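Glycosyl hydrolase (Rhizobium leguminosarum bv. trifolii, PDB 5NDX) probably hydrolyses O-glycosyl bonds as a family 39 glycoside hydrolase and is a bacterial orthologue of human alpha-L-iduronidase. Local coordinates at residues 108-111 / 112-115. The protein carries 2 engineered substitutions. Numbering follows the deposited sequence.
Sequences EDMD and QVRR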
ATOM      1  N   GLU A 108       3.276   5.337 -35.360  1.00 72.23           N
ATOM      2  CA  GLU A 108       4.237   5.422 -36.469  1.00 74.28           C
ATOM      3  C   GLU A 108       4.082   6.709 -37.261  1.00 75.21           C
ATOM      4  O   GLU A 108       5.002   7.118 -37.954  1.00 75.15           O
ATOM      5  CB  GLU A 108       4.100   4.219 -37.376  1.00 75.76           C
ATOM      6  CG  GLU A 108       4.251   2.929 -36.590  1.00 77.70           C
ATOM      7  CD  GLU A 108       4.561   1.742 -37.462  1.00 81.67           C
ATOM      8  OE1 GLU A 108       5.646   1.752 -38.064  1.00 84.92           O
ATOM      9  OE2 GLU A 108       3.741   0.799 -37.519  1.00 82.73           O
ATOM     10  N   ASP A 109       2.927   7.355 -37.137  1.00 73.54           N
ATOM     11  CA  ASP A 109       2.727   8.674 -37.688  1.00 72.09           C
ATOM     12  C   ASP A 109       3.477   9.686 -36.826  1.00 71.68           C
ATOM     13  O   ASP A 109       3.056   9.980 -35.716  1.00 70.65           O
ATOM     14  CB  ASP A 109       1.224   8.970 -37.721  1.00 72.90           C
ATOM     15  CG  ASP A 109       0.896  10.348 -38.257  1.00 74.25           C
ATOM     16  OD1 ASP A 109       1.713  11.285 -38.164  1.00 73.98           O
ATOM     17  OD2 ASP A 109      -0.234  10.499 -38.750  1.00 81.52           O
ATOM     18  N   MET A 110       4.551  10.255 -37.360  1.00 70.52           N
ATOM     19  CA  MET A 110       5.399  11.165 -36.599  1.00 71.81           C
ATOM     20  C   MET A 110       4.765  12.500 -36.156  1.00 73.69           C
ATOM     21  O   MET A 110       5.309  13.174 -35.261  1.00 68.12           O
ATOM     22  CB  MET A 110       6.719  11.432 -37.347  1.00 71.52           C
ATOM     23  CG  MET A 110       7.635  10.216 -37.396  1.00 73.19           C
ATOM     24  SD  MET A 110       8.248   9.646 -35.783  1.00 72.61           S
ATOM     25  CE  MET A 110       9.209  11.073 -35.276  1.00 69.05           C
ATOM     26  N   ASP A 111       3.649  12.905 -36.765  1.00 73.32           N
ATOM     27  CA  ASP A 111       2.933  14.079 -36.245  1.00 73.88           C
ATOM     28  C   ASP A 111       2.210  13.755 -34.941  1.00 68.15           C
ATOM     29  O   ASP A 111       2.119  14.595 -34.062  1.00 67.70           O
ATOM     30  CB  ASP A 111       1.948  14.652 -37.259  1.00 74.70           C
ATOM     31  CG  ASP A 111       2.644  15.383 -38.406  1.00 76.94           C
ATOM     32  OD1 ASP A 111       3.646  16.110 -38.188  1.00 75.59           O
ATOM     33  OD2 ASP A 111       2.177  15.208 -39.537  1.00 78.63           O
ATOM     34  N   GLN A 112       1.686  12.548 -34.851  1.00 66.83           N
ATOM     35  CA  GLN A 112       1.081  12.063 -33.623  1.00 68.14           C
ATOM     36  C   GLN A 112       2.127  11.843 -32.522  1.00 66.14           C
ATOM     37  O   GLN A 112       1.922  12.257 -31.384  1.00 63.36           O
ATOM     38  CB  GLN A 112       0.315  10.797 -33.886  1.00 67.93           C
ATOM     39  CG  GLN A 112      -0.790  11.001 -34.920  1.00 68.65           C
ATOM     40  CD  GLN A 112      -1.794   9.896 -34.867  1.00 69.66           C
ATOM     41  OE1 GLN A 112      -2.502   9.605 -35.827  1.00 78.02           O
ATOM     42  NE2 GLN A 112      -1.848   9.257 -33.745  1.00 68.50           N
ATOM     43  N   VAL A 113       3.258  11.246 -32.890  1.00 63.77           N
ATOM     44  CA  VAL A 113       4.385  11.064 -31.979  1.00 61.54           C
ATOM     45  C   VAL A 113       4.762  12.390 -31.356  1.00 61.72           C
ATOM     46  O   VAL A 113       4.933  12.464 -30.130  1.00 56.40           O
ATOM     47  CB  VAL A 113       5.609  10.413 -32.673  1.00 60.73           C
ATOM     48  CG1 VAL A 113       6.842  10.384 -31.773  1.00 60.38           C
ATOM     49  CG2 VAL A 113       5.262   8.992 -33.101  1.00 60.59           C
ATOM     50  N   ARG A 114       4.885  13.421 -32.194  1.00 60.13           N
ATOM     51  CA  ARG A 114       5.204  14.785 -31.734  1.00 60.69           C
ATOM     52  C   ARG A 114       4.098  15.448 -30.891  1.00 57.33           C
ATOM     53  O   ARG A 114       4.387  16.223 -29.982  1.00 55.95           O
ATOM     54  CB  ARG A 114       5.572  15.702 -32.920  1.00 63.90           C
ATOM     55  CG  ARG A 114       7.061  15.711 -33.237  1.00 68.12           C
ATOM     56  CD  ARG A 114       7.484  16.721 -34.332  1.00 71.99           C
ATOM     57  NE  ARG A 114       8.044  15.945 -35.436  1.00 75.09           N
ATOM     58  CZ  ARG A 114       7.370  15.459 -36.474  1.00 74.53           C
ATOM     59  NH1 ARG A 114       6.089  15.744 -36.693  1.00 78.39           N
ATOM     60  NH2 ARG A 114       8.015  14.709 -37.338  1.00 76.19           N
ATOM     61  N   ARG A 115       2.850  15.169 -31.234  1.00 56.14           N
ATOM     62  CA  ARG A 115       1.702  15.610 -30.464  1.00 58.70           C
ATOM     63  C   ARG A 115       1.681  14.943 -29.028  1.00 55.50           C
ATOM     64  O   ARG A 115       1.392  15.610 -28.029  1.00 52.18           O
ATOM     65  CB  ARG A 115       0.443  15.286 -31.271  1.00 66.70           C
ATOM     66  CG  ARG A 115      -0.870  15.798 -30.706  1.00 77.63           C
ATOM     67  CD  ARG A 115      -2.005  15.941 -31.746  1.00 87.26           C
ATOM     68  NE  ARG A 115      -3.268  16.370 -31.096  1.00 98.90           N
ATOM     69  CZ  ARG A 115      -3.495  17.581 -30.537  1.00105.44           C
ATOM     70  NH1 ARG A 115      -2.566  18.546 -30.533  1.00108.84           N
ATOM     71  NH2 ARG A 115      -4.671  17.851 -29.964  1.00103.80           N
TER
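Asp109 is the N-cap of helix 110-131, and its backbone and carboxylate join the first turn of that helix. Its carbonyl O accepts from Val113 N at 3.1 Å, in the carbonyl plane and nearly straight (166°). This is the first i to i+4 bond of the helix. Gln112 N also approaches Asp109 O, but that bond is weak. The carboxylate makes the capping bond: OD1 of Asp109 accepts from Asp111 N at 2.9 Å, meeting the donor nearly end-on. With chi1 at 179°, the Asp109 CG lies beside the carbonyl carbon, and the carboxylate reaches forward along the chain to the N-H of Asp111. There its negative charge would probably suit the helix dipole. The Gln112 chain crosses the Asp109 side chain at about a right angle, with CG of Gln112 3.8 Å from CG of Asp109. An alanine at Asp109 would remove the carboxylate and is likely to leave Asp111 N without its capping acceptor.

One turn on, Arg114 folds back over the helix start. A bend at chi3 (-118°) sets the guanidinium across the Met110 carbonyl, whose O lies 3.0 Å above one face, toward the rim. This close approach is not a hydrogen bond. NH1 of Arg114 instead forms a salt bridge with OD1 of Asp111 at 2.9 Å, a weak hydrogen bond by its angle. NH2 of Arg114 rests 3.5 Å from CB of Met110. Met110 SD lies beside CG2 of Val113 at 4.1 Å.

The helix follows strand 91-95 of the parallel barrel, and this end of it is at the protein surface. Val113 packs on Asn161 and Ala165 of helix 155-171, while Met110 touches the loop at Cys205.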